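Local atomic coordinates of putative uncharacterized protein (Ustilago maydis, PDB entry 4GNX), a protein that binds single-stranded DNA through OB-fold domains as a subunit of replication protein A, and carries a zinc ion. Residues 4-9 / 16-21; 62-67 / 97-102; 196-201 / 233-238; 273-278 / 350-355. All coordinates share one frame; numbering follows the deposited sequence.

Contact 1 (4-9 / 16-21); sequences YPIEGL and WTIKAR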
loop_
_atom_site.group_PDB
_atom_site.type_symbol
_atom_site.label_atom_id
_atom_site.label_comp_id
_atom_site.label_asym_id
_atom_site.label_seq_id
_atom_site.Cartn_x
_atom_site.Cartn_y
_atom_site.Cartn_z
ATOM N N TYR C 4 -27.348 -3.356 27.248
ATOM C CA TYR C 4 -26.110 -2.599 27.074
ATOM C C TYR C 4 -26.074 -1.890 25.721
ATOM O O TYR C 4 -26.556 -2.446 24.728
ATOM C CB TYR C 4 -24.906 -3.553 27.141
ATOM C CG TYR C 4 -24.384 -3.851 28.528
ATOM C CD1 TYR C 4 -23.059 -3.535 28.878
ATOM C CD2 TYR C 4 -25.210 -4.448 29.496
ATOM C CE1 TYR C 4 -22.570 -3.805 30.152
ATOM C CE2 TYR C 4 -24.735 -4.717 30.770
ATOM C CZ TYR C 4 -23.416 -4.398 31.100
ATOM O OH TYR C 4 -22.949 -4.675 32.374
ATOM N N PRO C 5 -25.487 -0.670 25.671
ATOM C CA PRO C 5 -25.037 -0.108 24.398
ATOM C C PRO C 5 -23.921 -0.980 23.875
ATOM O O PRO C 5 -23.222 -1.607 24.681
ATOM C CB PRO C 5 -24.446 1.239 24.802
ATOM C CG PRO C 5 -24.026 1.059 26.218
ATOM C CD PRO C 5 -25.115 0.201 26.801
ATOM N N ILE C 6 -23.757 -1.029 22.552
ATOM C CA ILE C 6 -22.681 -1.813 21.911
ATOM C C ILE C 6 -21.288 -1.390 22.386
ATOM O O ILE C 6 -20.457 -2.239 22.718
ATOM C CB ILE C 6 -22.776 -1.747 20.382
ATOM C CG1 ILE C 6 -23.858 -2.717 19.920
ATOM C CG2 ILE C 6 -21.442 -2.113 19.735
ATOM C CD1 ILE C 6 -24.335 -2.496 18.506
ATOM N N GLU C 7 -21.052 -0.080 22.433
ATOM C CA GLU C 7 -19.792 0.474 22.910
ATOM C C GLU C 7 -19.450 0.087 24.346
ATOM O O GLU C 7 -18.318 0.245 24.798
ATOM C CB GLU C 7 -19.825 1.978 22.759
ATOM C CG GLU C 7 -19.299 2.379 21.415
ATOM C CD GLU C 7 -17.809 2.115 21.320
ATOM O OE1 GLU C 7 -17.063 2.721 22.139
ATOM O OE2 GLU C 7 -17.390 1.304 20.441
ATOM N N GLY C 8 -20.449 -0.432 25.045
ATOM C CA GLY C 8 -20.297 -0.854 26.404
ATOM C C GLY C 8 -19.745 -2.245 26.562
ATOM O O GLY C 8 -19.307 -2.585 27.641
ATOM N N LEU C 9 -19.746 -3.040 25.504
ATOM C CA LEU C 9 -19.347 -4.453 25.565
ATOM C C LEU C 9 -17.858 -4.725 25.731
ATOM O O LEU C 9 -17.013 -4.026 25.174
ATOM C CB LEU C 9 -19.800 -5.168 24.306
ATOM C CG LEU C 9 -21.272 -5.044 23.894
ATOM C CD1 LEU C 9 -21.420 -5.500 22.433
ATOM C CD2 LEU C 9 -22.189 -5.793 24.857
ATOM N N TRP C 16 -25.104 -9.649 29.634
ATOM C CA TRP C 16 -25.520 -8.526 28.773
ATOM C C TRP C 16 -26.479 -8.897 27.679
ATOM O O TRP C 16 -26.510 -10.049 27.222
ATOM C CB TRP C 16 -24.315 -7.787 28.183
ATOM C CG TRP C 16 -23.458 -8.647 27.284
ATOM C CD1 TRP C 16 -22.283 -9.327 27.620
ATOM C CD2 TRP C 16 -23.689 -8.968 25.868
ATOM N NE1 TRP C 16 -21.783 -10.015 26.538
ATOM C CE2 TRP C 16 -22.578 -9.847 25.459
ATOM C CE3 TRP C 16 -24.652 -8.625 24.936
ATOM C CZ2 TRP C 16 -22.478 -10.346 24.172
ATOM C CZ3 TRP C 16 -24.535 -9.129 23.641
ATOM C CH2 TRP C 16 -23.476 -9.971 23.269
ATOM N N THR C 17 -27.261 -7.902 27.260
ATOM C CA THR C 17 -28.133 -7.973 26.085
ATOM C C THR C 17 -28.016 -6.693 25.250
ATOM O O THR C 17 -27.998 -5.591 25.796
ATOM C CB THR C 17 -29.605 -8.149 26.500
ATOM O OG1 THR C 17 -29.810 -9.475 27.001
ATOM C CG2 THR C 17 -30.537 -7.920 25.326
ATOM N N ILE C 18 -27.944 -6.830 23.932
ATOM C CA ILE C 18 -27.930 -5.641 23.084
ATOM C C ILE C 18 -29.156 -5.564 22.190
ATOM O O ILE C 18 -29.714 -6.592 21.804
ATOM C CB ILE C 18 -26.636 -5.513 22.236
ATOM C CG1 ILE C 18 -26.460 -6.708 21.296
ATOM C CG2 ILE C 18 -25.415 -5.294 23.129
ATOM C CD1 ILE C 18 -25.242 -6.574 20.404
ATOM N N LYS C 19 -29.570 -4.342 21.876
ATOM C CA LYS C 19 -30.620 -4.102 20.896
ATOM C C LYS C 19 -29.980 -3.435 19.680
ATOM O O LYS C 19 -29.549 -2.282 19.751
ATOM C CB LYS C 19 -31.684 -3.194 21.502
ATOM C CG LYS C 19 -33.121 -3.651 21.267
ATOM C CD LYS C 19 -33.848 -2.787 20.245
ATOM C CE LYS C 19 -34.579 -1.601 20.872
ATOM N NZ LYS C 19 -36.072 -1.707 20.841
ATOM N N ALA C 20 -29.892 -4.162 18.568
ATOM C CA ALA C 20 -29.152 -3.670 17.397
ATOM C C ALA C 20 -29.803 -4.040 16.061
ATOM O O ALA C 20 -30.483 -5.077 15.969
ATOM C CB ALA C 20 -27.733 -4.197 17.442
ATOM N N ARG C 21 -29.607 -3.217 15.023
ATOM C CA ARG C 21 -30.064 -3.645 13.697
ATOM C C ARG C 21 -28.942 -4.164 12.832
ATOM O O ARG C 21 -27.838 -3.635 12.860
ATOM C CB ARG C 21 -30.945 -2.619 12.964
ATOM C CG ARG C 21 -30.227 -1.538 12.185
ATOM C CD ARG C 21 -31.045 -1.009 11.006
ATOM N NE ARG C 21 -32.502 -0.971 11.194
ATOM C CZ ARG C 21 -33.151 -0.133 11.998
ATOM N NH1 ARG C 21 -32.484 0.740 12.747
ATOM N NH2 ARG C 21 -34.477 -0.181 12.071
#
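Leu9 lays its CD2 methyl over one face of the Trp16 indole, 4.0 Å from the centroid of the six-membered ring and 24° off its normal, which qualifies as a CH-pi contact. The same CD2 meets Ile18 CG2 at 3.7 Å, so one methyl is wedged between a ring and a branched strand residue. Farther along the strand, Ile6 CD1 rests on Ala20 CB at 3.9 Å, while Ile6 CG1 approaches Ile18 CD1. The Ile18 chain reaches this pocket because CG1 sits between the backbone N and the carbonyl carbon (chi1 61°), with CG2 directed to Tyr4 and Leu9. This side is closely packed and largely apolar, though Ile18 CG2 also lies against Tyr4 O, and Ile97 of strand 95-99 closes it beside Leu9, Trp16 and Ile18.

The other side is looser. Tyr4, partly exposed, offers a ring face to Trp16 CB, which stands 3.7 Å above the plane and toward the rim rather than the centre. Its backbone supplies the polar tie: Tyr4 N donates to Thr17 O at 2.7 Å in a nearly straight bond of 170°. Thr17 CB points away from the 4-9 segment, and OG1 bonds to Ser77. An N-terminal segment with a short 3-10 turn thus lies against the first strand of an OB-fold barrel, covering part of its hydrophobic core.

Contact 2 (62-67 / 97-102); sequences DRFYPL and ITFENS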
loop_
_atom_site.group_PDB
_atom_site.type_symbol
_atom_site.label_atom_id
_atom_site.label_comp_id
_atom_site.label_asym_id
_atom_site.label_seq_id
_atom_site.Cartn_x
_atom_site.Cartn_y
_atom_site.Cartn_z
ATOM N N ASP C 62 -26.476 -22.720 11.259
ATOM C CA ASP C 62 -27.758 -23.385 11.128
ATOM C C ASP C 62 -28.788 -22.705 12.003
ATOM O O ASP C 62 -29.931 -22.495 11.594
ATOM C CB ASP C 62 -27.616 -24.844 11.536
ATOM C CG ASP C 62 -26.553 -25.579 10.729
ATOM O OD1 ASP C 62 -26.717 -25.730 9.494
ATOM O OD2 ASP C 62 -25.561 -26.030 11.343
ATOM N N ARG C 63 -28.357 -22.339 13.200
ATOM C CA ARG C 63 -29.238 -21.752 14.177
ATOM C C ARG C 63 -29.631 -20.311 13.856
ATOM O O ARG C 63 -30.789 -19.936 14.023
ATOM C CB ARG C 63 -28.612 -21.853 15.568
ATOM C CG ARG C 63 -28.514 -23.282 16.065
ATOM C CD ARG C 63 -27.963 -23.396 17.475
ATOM N NE ARG C 63 -28.754 -22.668 18.466
ATOM C CZ ARG C 63 -28.253 -21.779 19.327
ATOM N NH1 ARG C 63 -26.949 -21.509 19.337
ATOM N NH2 ARG C 63 -29.054 -21.165 20.197
ATOM N N PHE C 64 -28.687 -19.504 13.380
ATOM C CA PHE C 64 -28.946 -18.068 13.280
ATOM C C PHE C 64 -28.934 -17.436 11.895
ATOM O O PHE C 64 -29.507 -16.354 11.716
ATOM C CB PHE C 64 -28.021 -17.307 14.218
ATOM C CG PHE C 64 -28.070 -17.809 15.628
ATOM C CD1 PHE C 64 -29.271 -17.830 16.333
ATOM C CD2 PHE C 64 -26.929 -18.275 16.252
ATOM C CE1 PHE C 64 -29.323 -18.300 17.638
ATOM C CE2 PHE C 64 -26.977 -18.736 17.556
ATOM C CZ PHE C 64 -28.174 -18.749 18.249
ATOM N N TYR C 65 -28.295 -18.089 10.924
ATOM C CA TYR C 65 -28.225 -17.508 9.590
ATOM C C TYR C 65 -29.625 -17.210 9.064
ATOM O O TYR C 65 -29.886 -16.082 8.635
ATOM C CB TYR C 65 -27.438 -18.357 8.587
ATOM C CG TYR C 65 -27.275 -17.646 7.259
ATOM C CD1 TYR C 65 -26.245 -16.719 7.066
ATOM C CD2 TYR C 65 -28.168 -17.863 6.209
ATOM C CE1 TYR C 65 -26.093 -16.050 5.857
ATOM C CE2 TYR C 65 -28.028 -17.194 5.001
ATOM C CZ TYR C 65 -26.991 -16.290 4.830
ATOM O OH TYR C 65 -26.841 -15.622 3.634
ATOM N N PRO C 66 -30.534 -18.208 9.117
ATOM C CA PRO C 66 -31.892 -17.937 8.648
ATOM C C PRO C 66 -32.539 -16.838 9.474
ATOM O O PRO C 66 -33.247 -15.999 8.937
ATOM C CB PRO C 66 -32.614 -19.265 8.883
ATOM C CG PRO C 66 -31.536 -20.289 8.913
ATOM C CD PRO C 66 -30.393 -19.598 9.585
ATOM N N LEU C 67 -32.244 -16.826 10.765
ATOM C CA LEU C 67 -32.901 -15.945 11.724
ATOM C C LEU C 67 -32.602 -14.451 11.577
ATOM O O LEU C 67 -33.424 -13.616 11.942
ATOM C CB LEU C 67 -32.557 -16.413 13.144
ATOM C CG LEU C 67 -33.165 -15.751 14.381
ATOM C CD1 LEU C 67 -34.687 -15.682 14.306
ATOM C CD2 LEU C 67 -32.725 -16.512 15.618
ATOM N N ILE C 97 -18.101 -9.978 18.340
ATOM C CA ILE C 97 -18.918 -10.984 19.007
ATOM C C ILE C 97 -18.897 -12.320 18.286
ATOM O O ILE C 97 -18.988 -12.370 17.062
ATOM C CB ILE C 97 -20.365 -10.530 19.077
ATOM C CG1 ILE C 97 -20.506 -9.335 20.022
ATOM C CG2 ILE C 97 -21.270 -11.689 19.477
ATOM C CD1 ILE C 97 -21.812 -8.588 19.835
ATOM N N THR C 98 -18.787 -13.405 19.041
ATOM C CA THR C 98 -18.934 -14.740 18.461
ATOM C C THR C 98 -20.139 -15.436 19.085
ATOM O O THR C 98 -20.263 -15.519 20.304
ATOM C CB THR C 98 -17.688 -15.631 18.650
ATOM O OG1 THR C 98 -16.503 -14.842 18.558
ATOM C CG2 THR C 98 -17.628 -16.700 17.584
ATOM N N PHE C 99 -21.029 -15.926 18.233
ATOM C CA PHE C 99 -22.188 -16.648 18.690
ATOM C C PHE C 99 -21.785 -18.031 19.177
ATOM O O PHE C 99 -21.185 -18.823 18.442
ATOM C CB PHE C 99 -23.217 -16.777 17.576
ATOM C CG PHE C 99 -23.708 -15.470 17.044
ATOM C CD1 PHE C 99 -23.893 -14.372 17.887
ATOM C CD2 PHE C 99 -24.037 -15.344 15.694
ATOM C CE1 PHE C 99 -24.368 -13.162 17.391
ATOM C CE2 PHE C 99 -24.510 -14.140 15.191
ATOM C CZ PHE C 99 -24.680 -13.049 16.043
ATOM N N GLU C 100 -22.115 -18.290 20.435
ATOM C CA GLU C 100 -22.003 -19.615 21.026
ATOM C C GLU C 100 -23.387 -20.288 21.026
ATOM O O GLU C 100 -24.388 -19.672 20.644
ATOM C CB GLU C 100 -21.401 -19.523 22.439
ATOM C CG GLU C 100 -22.023 -18.440 23.321
ATOM C CD GLU C 100 -21.317 -18.252 24.661
ATOM O OE1 GLU C 100 -20.613 -19.186 25.125
ATOM O OE2 GLU C 100 -21.477 -17.162 25.263
ATOM N N ASN C 101 -23.444 -21.548 21.442
ATOM C CA ASN C 101 -24.714 -22.263 21.466
ATOM C C ASN C 101 -25.748 -21.722 22.453
ATOM O O ASN C 101 -26.945 -21.833 22.211
ATOM C CB ASN C 101 -24.501 -23.764 21.633
ATOM C CG ASN C 101 -24.179 -24.445 20.320
ATOM O OD1 ASN C 101 -23.697 -25.574 20.300
ATOM N ND2 ASN C 101 -24.442 -23.752 19.206
ATOM N N SER C 102 -25.284 -21.108 23.537
ATOM C CA SER C 102 -26.177 -20.470 24.504
ATOM C C SER C 102 -26.816 -19.155 24.000
ATOM O O SER C 102 -27.610 -18.532 24.714
ATOM C CB SER C 102 -25.418 -20.193 25.803
ATOM O OG SER C 102 -24.849 -18.891 25.790
#
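Phe64 and Phe99 meet obliquely, with ring planes 68° apart and centroids separated by 5.6 Å, an arrangement that is neither a stack nor a T-shaped pair. Their nearest atoms, Phe64 CD2 and Phe99 CD2, are 4.2 Å apart. Each ring leans into the gap because its CG lies anti to the carbonyl carbon, beside the backbone N (chi1 -53° for Phe64, -60° for Phe99). The edge of Phe64 also faces the backbone next to Phe99: CE2 comes to 4.1 Å from Glu100 O.

Arg63 lies over one face of Phe64, with its CB above the ring centre; its chain bends at chi3 and carries the guanidinium across to the 97-102 backbone. Glu100 O is near the guanidinium plane, at its edge, and accepts a weak bond from Arg63 NH1 at 3.4 Å. Asn101 O approaches obliquely, 2.9 Å from the same NH1. NH2 has a further hydrogen bond to Thr103 O, while Glu100 CB points away and the carboxylate forms a salt bridge with Arg80.

The chemistry is divided between a buried aromatic pair and a partly exposed cation set among main-chain carbonyls. Such oxygens probably give a modest charge-dipole link between the segments.

Contact 3 (196-201 / 233-238); sequences KPVLAF and VLRGWY
Arg235 and Lys196 supply the polar part of this contact. The arginine grips one carbonyl oxygen end-on with two nitrogens: NH2 donates to Lys196 O at 3.0 Å and NH1 to the same Lys196 O at 3.1 Å. The oxygen lies close to the guanidinium plane, and both donors come from the same face of the carbonyl plane, tilted 22° and 24° from it. Bends at chi2 and chi3 fold the arginine chain back to that position, and Asp239 holds NE through a salt bridge, which would restrain the rotation of the group.

Van der Waals contacts flank the grip. Val198 CG1 touches Leu234 CD1 at 3.9 Å, their side chains crossing at about a right angle, whereas the Val198 and Arg235 side chains pass in opposite directions, with CG2 3.9 Å from NH1. The aliphatic part of Lys196 crosses the Tyr238 side chain obliquely, at a closeness doubtful in detail; its NZ bonds Asp143 O.

Helix 229-242, which follows strand 220-224 in the chain, is thereby held against the start of strand 198-207. Ile139 and Ile141 of the adjacent antiparallel strand 135-152 pack on Val198, and Gln170, in the loop after strand 159-168, adjoins Leu234.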
loop_
_atom_site.group_PDB
_atom_site.type_symbol
_atom_site.label_atom_id
_atom_site.label_comp_id
_atom_site.label_asym_id
_atom_site.label_seq_id
_atom_site.Cartn_x
_atom_site.Cartn_y
_atom_site.Cartn_z
ATOM N N LYS C 196 -37.747 -2.061 -14.020
ATOM C CA LYS C 196 -36.966 -0.845 -13.733
ATOM C C LYS C 196 -36.988 -0.337 -12.279
ATOM O O LYS C 196 -37.370 0.812 -12.022
ATOM C CB LYS C 196 -37.387 0.273 -14.697
ATOM C CG LYS C 196 -36.374 0.579 -15.785
ATOM C CD LYS C 196 -36.329 -0.449 -16.901
ATOM C CE LYS C 196 -35.154 -0.130 -17.807
ATOM N NZ LYS C 196 -34.927 -1.154 -18.862
ATOM N N PRO C 197 -36.550 -1.180 -11.327
ATOM C CA PRO C 197 -36.665 -0.776 -9.936
ATOM C C PRO C 197 -35.627 0.286 -9.577
ATOM O O PRO C 197 -34.699 0.539 -10.351
ATOM C CB PRO C 197 -36.366 -2.073 -9.187
ATOM C CG PRO C 197 -35.384 -2.777 -10.064
ATOM C CD PRO C 197 -35.760 -2.421 -11.476
ATOM N N VAL C 198 -35.794 0.912 -8.418
ATOM C CA VAL C 198 -34.723 1.713 -7.856
ATOM C C VAL C 198 -33.903 0.805 -6.955
ATOM O O VAL C 198 -34.462 0.025 -6.176
ATOM C CB VAL C 198 -35.244 2.928 -7.056
ATOM C CG1 VAL C 198 -34.076 3.774 -6.565
ATOM C CG2 VAL C 198 -36.182 3.769 -7.910
ATOM N N LEU C 199 -32.583 0.898 -7.084
ATOM C CA LEU C 199 -31.668 0.182 -6.203
ATOM C C LEU C 199 -30.788 1.149 -5.438
ATOM O O LEU C 199 -30.240 2.098 -6.018
ATOM C CB LEU C 199 -30.790 -0.771 -6.993
ATOM C CG LEU C 199 -31.497 -1.847 -7.804
ATOM C CD1 LEU C 199 -30.462 -2.747 -8.471
ATOM C CD2 LEU C 199 -32.457 -2.653 -6.943
ATOM N N ALA C 200 -30.655 0.893 -4.138
ATOM C CA ALA C 200 -29.899 1.761 -3.234
ATOM C C ALA C 200 -28.713 1.011 -2.632
ATOM O O ALA C 200 -28.880 -0.045 -2.021
ATOM C CB ALA C 200 -30.807 2.303 -2.138
ATOM N N PHE C 201 -27.520 1.565 -2.791
ATOM C CA PHE C 201 -26.310 0.895 -2.342
ATOM C C PHE C 201 -25.575 1.615 -1.216
ATOM O O PHE C 201 -25.318 2.827 -1.301
ATOM C CB PHE C 201 -25.374 0.680 -3.522
ATOM C CG PHE C 201 -25.877 -0.327 -4.508
ATOM C CD1 PHE C 201 -26.740 0.047 -5.531
ATOM C CD2 PHE C 201 -25.494 -1.659 -4.414
ATOM C CE1 PHE C 201 -27.213 -0.887 -6.444
ATOM C CE2 PHE C 201 -25.961 -2.594 -5.331
ATOM C CZ PHE C 201 -26.826 -2.207 -6.345
ATOM N N VAL C 233 -38.198 10.141 -6.150
ATOM C CA VAL C 233 -37.734 11.147 -7.109
ATOM C C VAL C 233 -37.287 10.494 -8.422
ATOM O O VAL C 233 -37.655 10.961 -9.504
ATOM C CB VAL C 233 -36.600 12.017 -6.513
ATOM C CG1 VAL C 233 -35.983 12.923 -7.570
ATOM C CG2 VAL C 233 -37.126 12.852 -5.356
ATOM N N LEU C 234 -36.511 9.413 -8.309
ATOM C CA LEU C 234 -36.043 8.633 -9.467
ATOM C C LEU C 234 -37.180 7.883 -10.162
ATOM O O LEU C 234 -37.282 7.907 -11.394
ATOM C CB LEU C 234 -34.936 7.651 -9.054
ATOM C CG LEU C 234 -33.563 8.224 -8.671
ATOM C CD1 LEU C 234 -32.799 7.240 -7.800
ATOM C CD2 LEU C 234 -32.741 8.612 -9.894
ATOM N N ARG C 235 -38.020 7.218 -9.364
ATOM C CA ARG C 235 -39.232 6.575 -9.860
ATOM C C ARG C 235 -40.053 7.575 -10.680
ATOM O O ARG C 235 -40.369 7.317 -11.843
ATOM C CB ARG C 235 -40.061 6.007 -8.698
ATOM C CG ARG C 235 -41.448 5.498 -9.077
ATOM C CD ARG C 235 -41.452 4.036 -9.491
ATOM N NE ARG C 235 -40.892 3.827 -10.823
ATOM C CZ ARG C 235 -39.792 3.125 -11.077
ATOM N NH1 ARG C 235 -39.122 2.547 -10.090
ATOM N NH2 ARG C 235 -39.362 2.998 -12.323
ATOM N N GLY C 236 -40.369 8.720 -10.073
ATOM C CA GLY C 236 -41.097 9.785 -10.750
ATOM C C GLY C 236 -40.375 10.272 -11.990
ATOM O O GLY C 236 -40.979 10.418 -13.057
ATOM N N TRP C 237 -39.074 10.510 -11.846
ATOM C CA TRP C 237 -38.254 11.015 -12.939
ATOM C C TRP C 237 -38.172 10.060 -14.091
ATOM O O TRP C 237 -38.456 10.435 -15.231
ATOM C CB TRP C 237 -36.859 11.368 -12.444
ATOM C CG TRP C 237 -35.811 11.308 -13.522
ATOM C CD1 TRP C 237 -35.571 12.240 -14.524
ATOM C CD2 TRP C 237 -34.831 10.244 -13.748
ATOM N NE1 TRP C 237 -34.536 11.838 -15.328
ATOM C CE2 TRP C 237 -34.045 10.653 -14.919
ATOM C CE3 TRP C 237 -34.534 9.043 -13.124
ATOM C CZ2 TRP C 237 -33.013 9.878 -15.421
ATOM C CZ3 TRP C 237 -33.490 8.267 -13.639
ATOM C CH2 TRP C 237 -32.750 8.678 -14.762
ATOM N N TYR C 238 -37.782 8.820 -13.808
ATOM C CA TYR C 238 -37.569 7.837 -14.855
ATOM C C TYR C 238 -38.843 7.556 -15.653
ATOM O O TYR C 238 -38.795 7.442 -16.879
ATOM C CB TYR C 238 -37.004 6.543 -14.273
ATOM C CG TYR C 238 -36.553 5.552 -15.323
ATOM C CD1 TYR C 238 -35.336 5.717 -15.982
ATOM C CD2 TYR C 238 -37.342 4.452 -15.661
ATOM C CE1 TYR C 238 -34.920 4.816 -16.951
ATOM C CE2 TYR C 238 -36.934 3.549 -16.627
ATOM C CZ TYR C 238 -35.721 3.733 -17.266
ATOM O OH TYR C 238 -35.301 2.843 -18.226
#

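Contact 4 (273-278 / 350-355); sequences RTIVQV and VADATG
Ile275 reaches across from the first turn of helix 275-280 to the 350-355 hairpin. Its CB lies 3.7 Å from Asp352 OD1. At the next step the two branches part: CG1, anti to the carbonyl carbon (chi1 -66°), is thereby laid beside the Asp352 carboxylate, while CG2 comes to 3.8 Å from Gly355 C. CD1, the tip, lies near Gly355 O and Asp352 OD1, with Val350 CG2 farther off.

Polar bonds hold the same helix start. Ile275 N donates to Asp352 OD2 at 3.3 Å, on the syn side of the carboxylate, and Val276 N donates to Thr354 OG1 at 3.2 Å. Thr354 OG1 gives its proton to Asp352 OD1, 2.6 Å away, which also accepts from Thr354 N in an Asx turn. Thr274, the N-cap, forms a capping box with Gln277, whose N to Thr274 OG1 bond is weak.

The helix N-terminus therefore sits on the turn joining antiparallel strands 341-352 and 355-362, with Met357 and, from neighbouring strand 290-310, Val294 packing on Ile275.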
loop_
_atom_site.group_PDB
_atom_site.type_symbol
_atom_site.label_atom_id
_atom_site.label_comp_id
_atom_site.label_asym_id
_atom_site.label_seq_id
_atom_site.Cartn_x
_atom_site.Cartn_y
_atom_site.Cartn_z
ATOM N N ARG C 273 0.154 -5.322 -7.097
ATOM C CA ARG C 273 0.579 -6.692 -6.844
ATOM C C ARG C 273 1.984 -6.703 -6.262
ATOM O O ARG C 273 2.710 -5.730 -6.369
ATOM C CB ARG C 273 0.549 -7.502 -8.149
ATOM C CG ARG C 273 -0.844 -7.794 -8.685
ATOM C CD ARG C 273 -1.346 -9.124 -8.165
ATOM N NE ARG C 273 -2.801 -9.277 -8.245
ATOM C CZ ARG C 273 -3.610 -9.323 -7.186
ATOM N NH1 ARG C 273 -3.102 -9.225 -5.959
ATOM N NH2 ARG C 273 -4.924 -9.478 -7.352
ATOM N N THR C 274 2.368 -7.790 -5.623
ATOM C CA THR C 274 3.772 -7.972 -5.294
ATOM C C THR C 274 4.382 -8.909 -6.345
ATOM O O THR C 274 3.663 -9.629 -7.044
ATOM C CB THR C 274 3.977 -8.533 -3.873
ATOM O OG1 THR C 274 3.583 -9.916 -3.838
ATOM C CG2 THR C 274 3.158 -7.730 -2.876
ATOM N N ILE C 275 5.703 -8.895 -6.450
ATOM C CA ILE C 275 6.406 -9.715 -7.422
ATOM C C ILE C 275 6.054 -11.211 -7.265
ATOM O O ILE C 275 5.916 -11.957 -8.263
ATOM C CB ILE C 275 7.923 -9.477 -7.317
ATOM C CG1 ILE C 275 8.257 -8.042 -7.738
ATOM C CG2 ILE C 275 8.700 -10.514 -8.114
ATOM C CD1 ILE C 275 9.629 -7.569 -7.310
ATOM N N VAL C 276 5.881 -11.658 -6.023
ATOM C CA VAL C 276 5.522 -13.041 -5.833
ATOM C C VAL C 276 4.124 -13.294 -6.401
ATOM O O VAL C 276 3.898 -14.323 -7.044
ATOM C CB VAL C 276 5.652 -13.503 -4.377
ATOM C CG1 VAL C 276 4.614 -12.845 -3.482
ATOM C CG2 VAL C 276 5.528 -15.013 -4.311
ATOM N N GLN C 277 3.210 -12.342 -6.194
ATOM C CA GLN C 277 1.843 -12.481 -6.699
ATOM C C GLN C 277 1.840 -12.552 -8.215
ATOM O O GLN C 277 1.218 -13.444 -8.788
ATOM C CB GLN C 277 0.949 -11.350 -6.224
ATOM C CG GLN C 277 0.624 -11.439 -4.751
ATOM C CD GLN C 277 -0.151 -10.250 -4.258
ATOM O OE1 GLN C 277 0.171 -9.103 -4.567
ATOM N NE2 GLN C 277 -1.182 -10.515 -3.476
ATOM N N VAL C 278 2.576 -11.644 -8.855
ATOM C CA VAL C 278 2.656 -11.610 -10.306
ATOM C C VAL C 278 3.059 -12.956 -10.876
ATOM O O VAL C 278 2.376 -13.459 -11.773
ATOM C CB VAL C 278 3.614 -10.519 -10.810
ATOM C CG1 VAL C 278 3.720 -10.555 -12.335
ATOM C CG2 VAL C 278 3.140 -9.146 -10.338
ATOM N N VAL C 350 14.333 -5.538 -10.826
ATOM C CA VAL C 350 13.704 -4.864 -9.695
ATOM C C VAL C 350 13.323 -5.874 -8.639
ATOM O O VAL C 350 12.988 -7.016 -8.960
ATOM C CB VAL C 350 12.457 -4.033 -10.106
ATOM C CG1 VAL C 350 12.806 -3.057 -11.224
ATOM C CG2 VAL C 350 11.277 -4.920 -10.491
ATOM N N ALA C 351 13.380 -5.450 -7.378
ATOM C CA ALA C 351 13.090 -6.335 -6.247
ATOM C C ALA C 351 12.173 -5.681 -5.237
ATOM O O ALA C 351 12.106 -4.465 -5.151
ATOM C CB ALA C 351 14.374 -6.757 -5.569
ATOM N N ASP C 352 11.442 -6.509 -4.507
ATOM C CA ASP C 352 10.739 -6.093 -3.298
ATOM C C ASP C 352 10.982 -7.168 -2.245
ATOM O O ASP C 352 11.940 -7.940 -2.373
ATOM C CB ASP C 352 9.253 -5.842 -3.563
ATOM C CG ASP C 352 8.461 -7.116 -3.980
ATOM O OD1 ASP C 352 9.023 -8.252 -3.993
ATOM O OD2 ASP C 352 7.238 -6.955 -4.296
ATOM N N ALA C 353 10.129 -7.249 -1.222
ATOM C CA ALA C 353 10.342 -8.235 -0.149
ATOM C C ALA C 353 9.876 -9.644 -0.502
ATOM O O ALA C 353 10.136 -10.593 0.248
ATOM C CB ALA C 353 9.715 -7.780 1.147
ATOM N N THR C 354 9.209 -9.793 -1.643
ATOM C CA THR C 354 8.637 -11.078 -2.050
ATOM C C THR C 354 9.426 -11.735 -3.179
ATOM O O THR C 354 9.181 -12.881 -3.532
ATOM C CB THR C 354 7.170 -10.911 -2.482
ATOM O OG1 THR C 354 7.082 -9.995 -3.588
ATOM C CG2 THR C 354 6.313 -10.384 -1.309
ATOM N N GLY C 355 10.377 -11.009 -3.748
ATOM C CA GLY C 355 11.122 -11.516 -4.896
ATOM C C GLY C 355 11.768 -10.480 -5.801
ATOM O O GLY C 355 11.791 -9.272 -5.517
#

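Overall arrangement
Contacts 1 and 2 both reach the same OB-fold sheet and touch through Ile97, whose CD1 lies 4.0 Å from Ile18 CD1; the other two are separate, in the later parts of the chain. Contacts 1 and 3 are largely buried, contacts 2 and 4 only partly so. Place and chemistry differ accordingly: contact 1 is mostly apolar with one backbone bond, and contact 3 adds an arginine gripping a carbonyl. Contacts 2 and 4 each come within about 4 Å (nearest atoms) of the bound DNA; contact 4 is held mainly by side-chain bonds to a helix start, and contact 2 combines an aromatic pair with a weak arginine bond. Contacts 2, 3 and 4 each join a helix to a strand or its end.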